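Local coordinates for protein C-type lectin domain family 4, member a4 (Mus musculus, PDB 3VYK) that binds calcium and, through it, N-glycans carrying bisecting N-acetylglucosamine, using its C-type lectin domain, and probably serves as a pattern-recognition receptor on dendritic cells, at residues A37-I42 with H121-Q126; G64-G69 with E98-I103; R71-I76 with G91-D96; A85-K90 with W110-I115. All blocks are in the same frame, centred on the assembly; numbering follows the deposited sequence.

Contact 1 of 4, residues A37-I42 with H121-Q126; sequences AHLVVI and HNSVCQ. With NAG (2-acetamido-2-deoxy-beta-D-glucopyranose), chain B.
His38 and Gln126 form an antiparallel hydrogen-bonded pair, and Leu39 and Cys125 follow as a non-hydrogen-bonded one. Two backbone bonds close the first pair: His38 N to Gln126 O at 3.0 Å and Gln126 N to His38 O at 2.8 Å. A third, Val40 N to Val124 O at 2.9 Å, carries the pairing one residue past the short strand 38-39.

The polar side-chain contacts centre on Gln126. With its CG anti to the backbone N (chi1 169°) and the chain extended beyond, OE1 reaches Val41 N at 3.0 Å and an almost straight 168°; NE2 is weakly bonded to a water that donates to Val41 O. The His38 ring runs beside this chain, pointing the same way, while Gln126 O sits over one ring face near the rim. A bond from His38 ND1 to Leu39 O, 2.8 Å long, holds the ring's rotation.

Apolar contacts accompany these bonds. Val40 CG1 meets Val124 CB at 3.9 Å, and Leu39 CD2 touches Ser123 CB at 3.5 Å.

At the other end of 121-126, the His121 ring uses its edge to bond the glycan, NE2 lying 2.7 Å from O4 of N-acetylglucosamine. Cys125 is disulfide-linked to Cys32 in helix 25-34, so the contact sits where that helix, the short strand after it and the C-terminal strand come together in the C-type lectin fold.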
# COMPACT_ATOMS: atom_id res chain seq x y z
N ALA A 37 10.32 -5.67 7.42
CA ALA A 37 9.69 -4.56 6.70
C ALA A 37 8.25 -4.36 7.17
O ALA A 37 7.79 -5.04 8.08
CB ALA A 37 9.73 -4.85 5.21
N HIS A 38 7.53 -3.43 6.56
CA HIS A 38 6.11 -3.23 6.83
C HIS A 38 5.40 -2.86 5.56
O HIS A 38 6.03 -2.44 4.59
CB HIS A 38 5.90 -2.14 7.89
CG HIS A 38 6.52 -0.80 7.53
ND1 HIS A 38 5.90 0.09 6.72
CD2 HIS A 38 7.74 -0.24 7.88
CE1 HIS A 38 6.69 1.17 6.57
NE2 HIS A 38 7.82 0.97 7.28
N LEU A 39 4.07 -3.00 5.54
CA LEU A 39 3.31 -2.55 4.38
C LEU A 39 3.58 -1.08 4.11
O LEU A 39 3.75 -0.27 5.04
CB LEU A 39 1.81 -2.83 4.56
CG LEU A 39 1.42 -4.31 4.40
CD1 LEU A 39 -0.00 -4.52 4.89
CD2 LEU A 39 1.54 -4.78 2.96
N VAL A 40 3.64 -0.73 2.83
CA VAL A 40 4.15 0.57 2.41
C VAL A 40 3.36 1.77 2.96
O VAL A 40 2.13 1.75 3.04
CB VAL A 40 4.29 0.63 0.88
CG1 VAL A 40 2.94 0.63 0.18
CG2 VAL A 40 5.14 1.82 0.45
N VAL A 41 4.10 2.79 3.36
CA VAL A 41 3.55 4.04 3.86
C VAL A 41 3.96 5.12 2.87
O VAL A 41 5.14 5.30 2.61
CB VAL A 41 4.10 4.33 5.28
CG1 VAL A 41 3.79 5.75 5.70
CG2 VAL A 41 3.52 3.33 6.28
N ILE A 42 2.98 5.81 2.28
CA ILE A 42 3.23 6.66 1.12
C ILE A 42 3.08 8.13 1.50
O ILE A 42 1.99 8.56 1.91
CB ILE A 42 2.25 6.29 -0.02
CG1 ILE A 42 2.44 4.82 -0.40
CG2 ILE A 42 2.48 7.17 -1.24
CD1 ILE A 42 1.36 4.28 -1.32
N HIS A 121 -5.10 -10.08 -1.55
CA HIS A 121 -4.46 -9.31 -2.61
C HIS A 121 -2.97 -9.41 -2.53
O HIS A 121 -2.41 -9.95 -1.57
CB HIS A 121 -4.88 -7.84 -2.53
CG HIS A 121 -6.29 -7.61 -3.00
ND1 HIS A 121 -7.36 -7.81 -2.21
CD2 HIS A 121 -6.77 -7.24 -4.25
CE1 HIS A 121 -8.48 -7.56 -2.92
NE2 HIS A 121 -8.12 -7.21 -4.15
N ASN A 122 -2.32 -8.87 -3.55
CA ASN A 122 -0.88 -8.66 -3.50
C ASN A 122 -0.58 -7.48 -2.57
O ASN A 122 -1.50 -6.92 -1.97
CB ASN A 122 -0.37 -8.46 -4.92
CG ASN A 122 -0.62 -9.69 -5.77
OD1 ASN A 122 0.02 -10.73 -5.58
ND2 ASN A 122 -1.60 -9.61 -6.65
N SER A 123 0.68 -7.12 -2.41
CA SER A 123 1.03 -6.07 -1.46
C SER A 123 2.39 -5.50 -1.79
O SER A 123 3.11 -6.04 -2.64
CB SER A 123 0.98 -6.60 -0.02
OG SER A 123 1.84 -7.70 0.17
N VAL A 124 2.72 -4.38 -1.14
CA VAL A 124 4.05 -3.77 -1.26
C VAL A 124 4.65 -3.58 0.14
O VAL A 124 4.02 -2.99 1.01
CB VAL A 124 3.98 -2.39 -1.97
CG1 VAL A 124 5.37 -1.79 -2.10
CG2 VAL A 124 3.35 -2.53 -3.35
N CYS A 125 5.86 -4.11 0.34
CA CYS A 125 6.58 -3.96 1.60
C CYS A 125 7.64 -2.89 1.45
O CYS A 125 8.12 -2.62 0.35
CB CYS A 125 7.29 -5.25 2.02
SG CYS A 125 6.24 -6.71 2.18
N GLN A 126 8.00 -2.30 2.58
CA GLN A 126 8.94 -1.20 2.61
C GLN A 126 9.82 -1.29 3.84
O GLN A 126 9.35 -1.63 4.92
CB GLN A 126 8.16 0.10 2.59
CG GLN A 126 8.97 1.34 2.86
CD GLN A 126 8.08 2.54 3.01
OE1 GLN A 126 7.04 2.46 3.64
NE2 GLN A 126 8.49 3.66 2.43
C1 NAG B . -13.10 -3.84 -5.63
C2 NAG B . -11.97 -3.58 -6.64
C3 NAG B . -11.16 -4.84 -6.92
C4 NAG B . -10.75 -5.52 -5.61
C5 NAG B . -11.94 -5.68 -4.66
C6 NAG B . -11.53 -6.18 -3.28
C7 NAG B . -12.56 -1.69 -8.10
C8 NAG B . -13.30 -1.25 -9.32
N2 NAG B . -12.60 -3.00 -7.82
O3 NAG B . -10.00 -4.49 -7.64
O4 NAG B . -10.17 -6.77 -5.87
O5 NAG B . -12.56 -4.43 -4.45
O6 NAG B . -11.44 -7.58 -3.22
O7 NAG B . -11.95 -0.87 -7.40
O HOH W 1 7.20 5.96 4.31

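Contact 2 of 4, residues G64-G69 with E98-I103; sequences GLLDAG and ERCVII. With CA (calcium ion), chain C; MAN (alpha-D-mannopyranose), chain D; NAG (2-acetamido-2-deoxy-beta-D-glucopyranose), chain E; SO4 (sulfate ion), chain F.
Strands 65-67 and 100-103 run antiparallel, their axes approaching to 5.4 Å with directions 142° apart, and one clear backbone bond spans the segments, from Asp67 N to Arg99 O just before the second strand, 2.9 Å long and 166° at the hydrogen. Nearer Gly64 the backbones are further apart: a water accepts from Val101 N at 2.7 Å and also lies next to Leu65 O. Arg99 and Cys100 together face Ile115 on the next strand, a classic beta bulge in the sheet that leads to the calcium site of the C-type lectin domain.

Leu66 bends CD2 onto Cys100 SG, 3.5 Å away; that sulfur is disulfide-bonded to Cys117. Facing elsewhere, Leu65 CD2 and Val101 CG2 meet at 4.0 Å, their side chains crossing at a slant beside Trp73 and Trp112. Asp67 OD1 takes the N-H of Gly69 in an Asx turn. Just before the bulge, Glu98 leads away from the strand pair to the calcium, which OE1 binds at 2.4 Å, while OE2 accepts from O6 of an N-acetylglucosamine at 2.7 Å. The Arg99 guanidinium donates through NH1 and NH2 to two oxygens of a sulfate, probably from the crystallisation liquor.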
# COMPACT_ATOMS: atom_id res chain seq x y z
N GLY A 64 -0.08 0.23 3.74
CA GLY A 64 -0.17 0.27 5.20
C GLY A 64 -1.10 1.33 5.77
O GLY A 64 -0.76 1.97 6.76
N LEU A 65 -2.27 1.50 5.15
CA LEU A 65 -3.23 2.53 5.54
C LEU A 65 -4.51 1.86 6.03
O LEU A 65 -5.05 1.00 5.35
CB LEU A 65 -3.54 3.44 4.34
CG LEU A 65 -4.33 4.72 4.65
CD1 LEU A 65 -3.56 5.64 5.60
CD2 LEU A 65 -4.69 5.45 3.36
N LEU A 66 -4.98 2.28 7.20
CA LEU A 66 -6.15 1.66 7.85
C LEU A 66 -7.15 2.69 8.35
O LEU A 66 -6.76 3.74 8.81
CB LEU A 66 -5.70 0.84 9.05
CG LEU A 66 -4.73 -0.30 8.77
CD1 LEU A 66 -4.19 -0.84 10.08
CD2 LEU A 66 -5.40 -1.40 7.97
N ASP A 67 -8.43 2.35 8.28
CA ASP A 67 -9.46 3.20 8.86
C ASP A 67 -9.60 2.87 10.34
O ASP A 67 -10.19 1.85 10.69
CB ASP A 67 -10.79 2.98 8.14
CG ASP A 67 -11.91 3.87 8.65
OD1 ASP A 67 -11.71 4.61 9.64
OD2 ASP A 67 -12.99 3.85 8.04
N ALA A 68 -9.08 3.75 11.20
CA ALA A 68 -9.11 3.52 12.65
C ALA A 68 -10.50 3.66 13.25
O ALA A 68 -10.72 3.32 14.42
CB ALA A 68 -8.15 4.48 13.34
N GLY A 69 -11.43 4.17 12.45
CA GLY A 69 -12.80 4.38 12.89
C GLY A 69 -13.34 5.64 12.25
O GLY A 69 -12.67 6.66 12.24
N GLU A 98 -15.09 -1.35 4.64
CA GLU A 98 -13.86 -1.50 3.86
C GLU A 98 -12.80 -0.69 4.59
O GLU A 98 -12.68 0.53 4.39
CB GLU A 98 -14.06 -1.00 2.42
CG GLU A 98 -15.04 -1.84 1.59
CD GLU A 98 -15.03 -1.49 0.11
OE1 GLU A 98 -15.17 -0.30 -0.27
OE2 GLU A 98 -14.88 -2.43 -0.70
N ARG A 99 -12.06 -1.35 5.47
CA ARG A 99 -11.20 -0.61 6.40
C ARG A 99 -9.73 -0.61 6.01
O ARG A 99 -8.92 0.05 6.66
CB ARG A 99 -11.38 -1.13 7.83
CG ARG A 99 -12.80 -0.95 8.38
CD ARG A 99 -12.90 -1.44 9.83
NE ARG A 99 -12.23 -2.73 9.99
CZ ARG A 99 -12.77 -3.90 9.69
NH1 ARG A 99 -14.02 -3.98 9.23
NH2 ARG A 99 -12.06 -5.00 9.84
N CYS A 100 -9.39 -1.37 4.96
CA CYS A 100 -8.04 -1.48 4.42
C CYS A 100 -8.02 -0.84 3.04
O CYS A 100 -9.06 -0.49 2.50
CB CYS A 100 -7.60 -2.94 4.37
SG CYS A 100 -7.21 -3.62 6.01
N VAL A 101 -6.82 -0.66 2.50
CA VAL A 101 -6.64 0.11 1.27
C VAL A 101 -5.70 -0.61 0.31
O VAL A 101 -4.62 -1.09 0.72
CB VAL A 101 -6.07 1.52 1.58
CG1 VAL A 101 -5.89 2.34 0.30
CG2 VAL A 101 -6.95 2.27 2.56
N ILE A 102 -6.11 -0.67 -0.96
CA ILE A 102 -5.23 -1.13 -2.02
C ILE A 102 -4.96 -0.04 -3.04
O ILE A 102 -5.76 0.87 -3.23
CB ILE A 102 -5.78 -2.38 -2.79
CG1 ILE A 102 -7.15 -2.10 -3.43
CG2 ILE A 102 -5.76 -3.60 -1.89
CD1 ILE A 102 -7.64 -3.22 -4.33
N ILE A 103 -3.80 -0.16 -3.68
CA ILE A 103 -3.53 0.50 -4.95
C ILE A 103 -4.06 -0.45 -6.03
O ILE A 103 -3.69 -1.62 -6.08
CB ILE A 103 -2.02 0.74 -5.15
CG1 ILE A 103 -1.49 1.69 -4.08
CG2 ILE A 103 -1.74 1.29 -6.55
CD1 ILE A 103 0.01 1.89 -4.13
CA CA C . -14.17 1.03 -1.94
C1 MAN D . -16.02 -2.76 -5.94
C2 MAN D . -15.02 -2.67 -4.79
C3 MAN D . -15.28 -1.42 -3.95
C4 MAN D . -15.28 -0.19 -4.85
C5 MAN D . -16.32 -0.38 -5.97
C6 MAN D . -16.33 0.81 -6.95
O2 MAN D . -13.73 -2.59 -5.36
O3 MAN D . -14.31 -1.13 -2.94
O4 MAN D . -15.47 0.90 -3.95
O5 MAN D . -16.03 -1.57 -6.70
O6 MAN D . -17.40 0.63 -7.87
C1 NAG E . -17.18 -6.64 -4.95
C2 NAG E . -16.43 -7.90 -5.38
C3 NAG E . -16.02 -8.71 -4.14
C4 NAG E . -15.31 -7.84 -3.10
C5 NAG E . -16.12 -6.56 -2.86
C6 NAG E . -15.39 -5.60 -1.91
C7 NAG E . -17.13 -8.73 -7.58
C8 NAG E . -18.09 -9.63 -8.31
N2 NAG E . -17.26 -8.71 -6.25
O3 NAG E . -15.18 -9.75 -4.56
O4 NAG E . -15.18 -8.57 -1.90
O5 NAG E . -16.38 -5.87 -4.07
O6 NAG E . -16.29 -4.61 -1.47
O7 NAG E . -16.30 -8.07 -8.21
S SO4 F . -14.73 -7.67 9.54
O1 SO4 F . -13.76 -7.11 10.52
O2 SO4 F . -15.85 -8.39 10.21
O3 SO4 F . -15.26 -6.59 8.68
O4 SO4 F . -14.00 -8.65 8.69
O HOH W 2 -4.69 -1.28 4.04

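Contact 3 of 4, residues R71-I76 with G91-D96; sequences RQWRWI and GEPNQD. With CA (calcium ion), chain C; MAN (alpha-D-mannopyranose), chain D.
The Glu92-Pro93-Asn94 sequence, with a cis peptide before Pro93, is the EPN motif of mannose-type C-type lectins, and here Pro93 rests against Trp73 and Arg71. Pro93 CB lies 3.6 Å from Trp73 CZ2, the two side chains sliding past each other in opposite directions, and the same CB is 3.7 Å from Arg71 NH1. Bends at chi2 (-86°) and chi3 (75°) fold Arg71 back, so that Trp73 CZ2 stands 3.5 Å above the centre of one guanidinium face while Asp96 CA lies over the opposite one. In the guanidinium plane, a water accepts from NH1 at 3.0 Å and donates to Pro93 O. Flanking the proline in sequence, Glu92 OE1 and Asn94 OD1 bind the calcium, and Asn94 ND2 makes a weak bond to mannose O4.

Arg71 also forms salt bridges to Asp67 and to the calcium ligand Asp114 and donates to Glu98 O. Held flat and gripped from several sides, it is a second-shell cation that would offset part of the negative charge gathered round the metal.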
# COMPACT_ATOMS: atom_id res chain seq x y z
N ARG A 71 -13.68 6.76 9.26
CA ARG A 71 -12.91 7.30 8.14
C ARG A 71 -11.70 8.10 8.62
O ARG A 71 -11.27 9.05 7.96
CB ARG A 71 -13.79 8.12 7.17
CG ARG A 71 -15.11 7.47 6.78
CD ARG A 71 -15.02 6.52 5.59
NE ARG A 71 -14.40 5.23 5.90
CZ ARG A 71 -14.28 4.24 5.02
NH1 ARG A 71 -14.73 4.39 3.77
NH2 ARG A 71 -13.70 3.10 5.37
N GLN A 72 -11.13 7.69 9.75
CA GLN A 72 -9.89 8.29 10.26
C GLN A 72 -8.71 7.45 9.81
O GLN A 72 -8.33 6.46 10.45
CB GLN A 72 -9.93 8.40 11.79
CG GLN A 72 -11.01 9.36 12.26
CD GLN A 72 -11.17 9.36 13.77
OE1 GLN A 72 -11.63 8.37 14.38
NE2 GLN A 72 -10.82 10.49 14.39
N TRP A 73 -8.17 7.82 8.64
CA TRP A 73 -7.11 7.03 8.01
C TRP A 73 -5.81 7.21 8.74
O TRP A 73 -5.40 8.33 9.05
CB TRP A 73 -6.96 7.39 6.52
CG TRP A 73 -8.26 7.13 5.80
CD1 TRP A 73 -9.23 8.06 5.44
CD2 TRP A 73 -8.81 5.83 5.42
NE1 TRP A 73 -10.30 7.44 4.85
CE2 TRP A 73 -10.12 6.09 4.82
CE3 TRP A 73 -8.37 4.50 5.52
CZ2 TRP A 73 -10.92 5.08 4.33
CZ3 TRP A 73 -9.19 3.48 5.02
CH2 TRP A 73 -10.44 3.77 4.44
N ARG A 74 -5.17 6.09 9.06
CA ARG A 74 -3.93 6.09 9.83
C ARG A 74 -2.90 5.14 9.25
O ARG A 74 -3.21 4.03 8.86
CB ARG A 74 -4.19 5.74 11.31
CG ARG A 74 -5.16 6.66 12.03
CD ARG A 74 -4.57 8.05 12.23
NE ARG A 74 -5.46 8.95 12.96
CZ ARG A 74 -6.29 9.83 12.38
NH1 ARG A 74 -6.36 9.93 11.07
NH2 ARG A 74 -7.06 10.60 13.14
N TRP A 75 -1.65 5.61 9.16
CA TRP A 75 -0.56 4.76 8.69
C TRP A 75 -0.11 3.84 9.77
O TRP A 75 -0.12 4.20 10.95
CB TRP A 75 0.63 5.62 8.26
CG TRP A 75 0.36 6.44 7.03
CD1 TRP A 75 0.25 7.83 6.94
CD2 TRP A 75 0.12 5.95 5.67
NE1 TRP A 75 -0.01 8.22 5.65
CE2 TRP A 75 -0.10 7.13 4.84
CE3 TRP A 75 0.08 4.69 5.08
CZ2 TRP A 75 -0.37 7.03 3.47
CZ3 TRP A 75 -0.19 4.59 3.71
CH2 TRP A 75 -0.40 5.74 2.92
N ILE A 76 0.31 2.64 9.38
CA ILE A 76 0.70 1.61 10.35
C ILE A 76 1.99 1.93 11.13
O ILE A 76 2.20 1.36 12.20
CB ILE A 76 0.79 0.21 9.72
CG1 ILE A 76 1.83 0.17 8.59
CG2 ILE A 76 -0.61 -0.24 9.31
CD1 ILE A 76 2.04 -1.20 7.98
N GLY A 91 -14.55 8.65 -6.37
CA GLY A 91 -15.62 7.94 -5.66
C GLY A 91 -15.16 7.13 -4.46
O GLY A 91 -15.98 6.50 -3.80
N GLU A 92 -13.85 7.14 -4.18
CA GLU A 92 -13.30 6.41 -3.03
C GLU A 92 -12.71 7.37 -2.01
O GLU A 92 -12.33 8.49 -2.36
CB GLU A 92 -12.21 5.44 -3.48
CG GLU A 92 -12.63 4.48 -4.59
CD GLU A 92 -13.71 3.48 -4.18
OE1 GLU A 92 -13.95 3.19 -2.97
OE2 GLU A 92 -14.30 2.92 -5.14
N PRO A 93 -12.64 6.96 -0.73
CA PRO A 93 -13.15 5.70 -0.19
C PRO A 93 -14.66 5.78 -0.03
O PRO A 93 -15.22 6.87 0.09
CB PRO A 93 -12.42 5.60 1.15
CG PRO A 93 -12.29 7.02 1.60
CD PRO A 93 -12.09 7.83 0.33
N ASN A 94 -15.34 4.63 -0.07
CA ASN A 94 -16.80 4.67 -0.15
C ASN A 94 -17.61 3.86 0.86
O ASN A 94 -18.83 4.08 0.97
CB ASN A 94 -17.27 4.33 -1.57
CG ASN A 94 -17.00 2.89 -1.96
OD1 ASN A 94 -16.16 2.19 -1.37
ND2 ASN A 94 -17.71 2.43 -2.99
N GLN A 95 -16.98 2.93 1.58
CA GLN A 95 -17.76 2.00 2.40
C GLN A 95 -17.13 1.74 3.76
O GLN A 95 -15.95 1.40 3.85
CB GLN A 95 -17.99 0.70 1.62
CG GLN A 95 -18.93 0.94 0.44
CD GLN A 95 -19.02 -0.18 -0.59
OE1 GLN A 95 -18.01 -0.75 -1.01
NE2 GLN A 95 -20.24 -0.45 -1.04
N ASP A 96 -17.95 1.88 4.81
CA ASP A 96 -17.45 1.85 6.20
C ASP A 96 -16.79 0.54 6.61
O ASP A 96 -15.89 0.54 7.45
CB ASP A 96 -18.55 2.21 7.22
CG ASP A 96 -19.51 1.05 7.51
OD1 ASP A 96 -20.48 0.89 6.76
OD2 ASP A 96 -19.28 0.32 8.49
CA CA C . -14.17 1.03 -1.94
C1 MAN D . -16.02 -2.76 -5.94
C2 MAN D . -15.02 -2.67 -4.79
C3 MAN D . -15.28 -1.42 -3.95
C4 MAN D . -15.28 -0.19 -4.85
C5 MAN D . -16.32 -0.38 -5.97
C6 MAN D . -16.33 0.81 -6.95
O2 MAN D . -13.73 -2.59 -5.36
O3 MAN D . -14.31 -1.13 -2.94
O4 MAN D . -15.47 0.90 -3.95
O5 MAN D . -16.03 -1.57 -6.70
O6 MAN D . -17.40 0.63 -7.87
O HOH W 3 -16.46 6.55 2.74

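Contact 4 of 4, residues A85-K90 with W110-I115; sequences ATFWHK and WGWNDI. With CA (calcium ion), chain C; MAN (alpha-D-mannopyranose), chain D; NAG (2-acetamido-2-deoxy-beta-D-glucopyranose), chain B; SO4 (sulfate ion), chain G.
Trp112 lies against the loop 85-90 with Phe87 and Trp88 in an aromatic cluster. Its chi1 of -60° sets CG beside the backbone N, and chi2 of -9° brings CD1 nearly eclipsed with CA, swinging the six-membered ring out across the loop. The edge of Trp112 then points at the face of Trp88 in an edge-to-face pair, CE3 sitting 3.8 Å above the Trp88 plane. Phe87 directs its own edge at the face of Trp112 in an offset version of the same geometry, planes at 76°, with Phe87 CD2 3.6 Å from Trp112 CZ2. Its CB adds a CH-pi contact over the five-membered ring, and Thr86 CB meets CZ3 at 3.6 Å.

His89 turns its ring over Gly111, whose CA stands 3.5 Å from the ring centroid, a CH-pi contact so close that the ring occupies the side where a side chain of residue 111 would point; His89 NE2 donates to Asn104 O. Two backbone bonds fix the loop to strand 110-115: Trp112 N to Phe87 O at 2.9 Å, and His89 N to Trp112 O at 3.0 Å.

The Trp88 rim also meets the buried Asp114 N edge-on, CZ3 3.8 Å away, with no polar partner for that nitrogen. Trp112-Asn113-Asp114 is the WND motif: tryptophan anchors the strand in an apolar cluster, while the next two residues supply calcium ligands, so apolar packing and metal binding meet within three residues.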
# COMPACT_ATOMS: atom_id res chain seq x y z
N ALA A 85 -1.15 14.66 0.38
CA ALA A 85 -0.54 13.62 -0.45
C ALA A 85 -1.33 12.31 -0.41
O ALA A 85 -0.85 11.28 0.07
CB ALA A 85 0.92 13.40 -0.05
N THR A 86 -2.57 12.36 -0.89
CA THR A 86 -3.38 11.15 -1.01
C THR A 86 -3.84 10.97 -2.45
O THR A 86 -3.87 11.92 -3.25
CB THR A 86 -4.60 11.17 -0.05
OG1 THR A 86 -5.54 12.18 -0.43
CG2 THR A 86 -4.14 11.38 1.39
N PHE A 87 -4.19 9.73 -2.79
CA PHE A 87 -4.38 9.35 -4.20
C PHE A 87 -5.60 8.49 -4.42
O PHE A 87 -5.59 7.57 -5.23
CB PHE A 87 -3.10 8.72 -4.74
CG PHE A 87 -1.92 9.61 -4.54
CD1 PHE A 87 -1.67 10.64 -5.44
CD2 PHE A 87 -1.13 9.49 -3.40
CE1 PHE A 87 -0.62 11.52 -5.23
CE2 PHE A 87 -0.09 10.38 -3.17
CZ PHE A 87 0.16 11.40 -4.09
N TRP A 88 -6.66 8.82 -3.71
CA TRP A 88 -7.93 8.11 -3.85
C TRP A 88 -8.48 8.16 -5.25
O TRP A 88 -8.53 9.23 -5.87
CB TRP A 88 -8.95 8.69 -2.89
CG TRP A 88 -8.57 8.56 -1.44
CD1 TRP A 88 -8.11 9.56 -0.59
CD2 TRP A 88 -8.63 7.35 -0.64
NE1 TRP A 88 -7.90 9.06 0.67
CE2 TRP A 88 -8.18 7.73 0.70
CE3 TRP A 88 -8.99 6.03 -0.88
CZ2 TRP A 88 -8.12 6.81 1.74
CZ3 TRP A 88 -8.92 5.11 0.18
CH2 TRP A 88 -8.49 5.50 1.45
N HIS A 89 -8.94 7.01 -5.73
CA HIS A 89 -9.75 6.95 -6.96
C HIS A 89 -10.97 7.81 -6.82
O HIS A 89 -11.51 7.98 -5.72
CB HIS A 89 -10.20 5.52 -7.25
CG HIS A 89 -9.16 4.67 -7.93
ND1 HIS A 89 -8.67 4.95 -9.17
CD2 HIS A 89 -8.55 3.48 -7.53
CE1 HIS A 89 -7.80 4.00 -9.52
NE2 HIS A 89 -7.72 3.10 -8.51
N LYS A 90 -11.47 8.33 -7.94
CA LYS A 90 -12.75 9.01 -7.94
C LYS A 90 -13.81 8.10 -7.32
O LYS A 90 -13.93 6.92 -7.68
CB LYS A 90 -13.13 9.43 -9.37
CG LYS A 90 -14.43 10.21 -9.50
CD LYS A 90 -14.42 11.51 -8.72
CE LYS A 90 -15.70 12.30 -8.98
NZ LYS A 90 -16.93 11.47 -8.90
N TRP A 110 -3.91 4.78 -11.94
CA TRP A 110 -3.69 4.20 -10.62
C TRP A 110 -4.31 5.01 -9.53
O TRP A 110 -4.43 6.23 -9.64
CB TRP A 110 -2.20 4.09 -10.34
CG TRP A 110 -1.53 3.02 -11.14
CD1 TRP A 110 -0.73 3.18 -12.28
CD2 TRP A 110 -1.54 1.58 -10.89
NE1 TRP A 110 -0.27 1.98 -12.73
CE2 TRP A 110 -0.72 0.97 -11.95
CE3 TRP A 110 -2.14 0.76 -9.93
CZ2 TRP A 110 -0.52 -0.41 -12.02
CZ3 TRP A 110 -1.93 -0.63 -10.01
CH2 TRP A 110 -1.14 -1.19 -11.04
N GLY A 111 -4.71 4.35 -8.45
CA GLY A 111 -5.26 5.07 -7.31
C GLY A 111 -5.54 4.15 -6.14
O GLY A 111 -5.32 2.93 -6.21
N TRP A 112 -6.03 4.75 -5.06
CA TRP A 112 -6.35 4.01 -3.84
C TRP A 112 -7.82 3.71 -3.76
O TRP A 112 -8.67 4.54 -4.12
CB TRP A 112 -6.00 4.83 -2.61
CG TRP A 112 -4.56 5.23 -2.44
CD1 TRP A 112 -3.44 4.82 -3.16
CD2 TRP A 112 -4.06 6.13 -1.41
NE1 TRP A 112 -2.31 5.44 -2.67
CE2 TRP A 112 -2.61 6.22 -1.61
CE3 TRP A 112 -4.65 6.86 -0.37
CZ2 TRP A 112 -1.81 7.03 -0.80
CZ3 TRP A 112 -3.83 7.66 0.43
CH2 TRP A 112 -2.44 7.72 0.23
N ASN A 113 -8.14 2.52 -3.25
CA ASN A 113 -9.53 2.12 -3.02
C ASN A 113 -9.62 1.43 -1.67
O ASN A 113 -8.80 0.57 -1.37
CB ASN A 113 -9.99 1.18 -4.13
CG ASN A 113 -11.37 0.58 -3.87
OD1 ASN A 113 -12.26 1.21 -3.31
ND2 ASN A 113 -11.54 -0.67 -4.31
N ASP A 114 -10.60 1.83 -0.86
CA ASP A 114 -10.89 1.05 0.34
C ASP A 114 -11.57 -0.26 -0.03
O ASP A 114 -12.48 -0.30 -0.89
CB ASP A 114 -11.70 1.85 1.38
CG ASP A 114 -13.07 2.29 0.88
OD1 ASP A 114 -13.26 2.47 -0.35
OD2 ASP A 114 -13.95 2.48 1.76
N ILE A 115 -11.06 -1.32 0.62
CA ILE A 115 -11.57 -2.69 0.45
C ILE A 115 -11.63 -3.44 1.79
O ILE A 115 -11.06 -3.01 2.80
CB ILE A 115 -10.72 -3.51 -0.56
CG1 ILE A 115 -9.32 -3.85 -0.01
CG2 ILE A 115 -10.64 -2.81 -1.91
CD1 ILE A 115 -8.74 -5.08 -0.68
CA CA C . -14.17 1.03 -1.94
C1 MAN D . -16.02 -2.76 -5.94
C2 MAN D . -15.02 -2.67 -4.79
C3 MAN D . -15.28 -1.42 -3.95
C4 MAN D . -15.28 -0.19 -4.85
C5 MAN D . -16.32 -0.38 -5.97
C6 MAN D . -16.33 0.81 -6.95
O2 MAN D . -13.73 -2.59 -5.36
O3 MAN D . -14.31 -1.13 -2.94
O4 MAN D . -15.47 0.90 -3.95
O5 MAN D . -16.03 -1.57 -6.70
O6 MAN D . -17.40 0.63 -7.87
C1 NAG B . -13.10 -3.84 -5.63
C2 NAG B . -11.97 -3.58 -6.64
C3 NAG B . -11.16 -4.84 -6.92
C4 NAG B . -10.75 -5.52 -5.61
C5 NAG B . -11.94 -5.68 -4.66
C6 NAG B . -11.53 -6.18 -3.28
C7 NAG B . -12.56 -1.69 -8.10
C8 NAG B . -13.30 -1.25 -9.32
N2 NAG B . -12.60 -3.00 -7.82
O3 NAG B . -10.00 -4.49 -7.64
O4 NAG B . -10.17 -6.77 -5.87
O5 NAG B . -12.56 -4.43 -4.45
O6 NAG B . -11.44 -7.58 -3.22
O7 NAG B . -11.95 -0.87 -7.40
S SO4 G . -1.47 7.39 -13.31
O1 SO4 G . -0.13 7.13 -12.73
O2 SO4 G . -2.16 6.10 -13.51
O3 SO4 G . -1.34 8.09 -14.61
O4 SO4 G . -2.27 8.22 -12.37
O HOH W 4 -5.39 8.46 -8.04

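Contacts 2, 3 and 4 converge on one calcium: Glu98 belongs to contact 2, Glu92 and Asn94 to contact 3, Asn113 and Asp114 to contact 4, and the metal in turn holds mannose O3 and O4. Contacts 2 and 3 have centres only about 5 Å apart and lie on neighbouring strands, 61-67 and 73-75. A salt bridge, Arg71 NH1 to Asp114 OD2 at 2.9 Å, ties contact 3 to contact 4, and Cys100 O lies 2.9 Å from Ile115 N between contacts 2 and 4. Contact 1, centred about 17 Å from contact 3, encloses the others along the chain. Even so, it shares an N-acetylglucosamine with contact 4, where His121 CE1 packs 3.4 Å from Ile115 CD1.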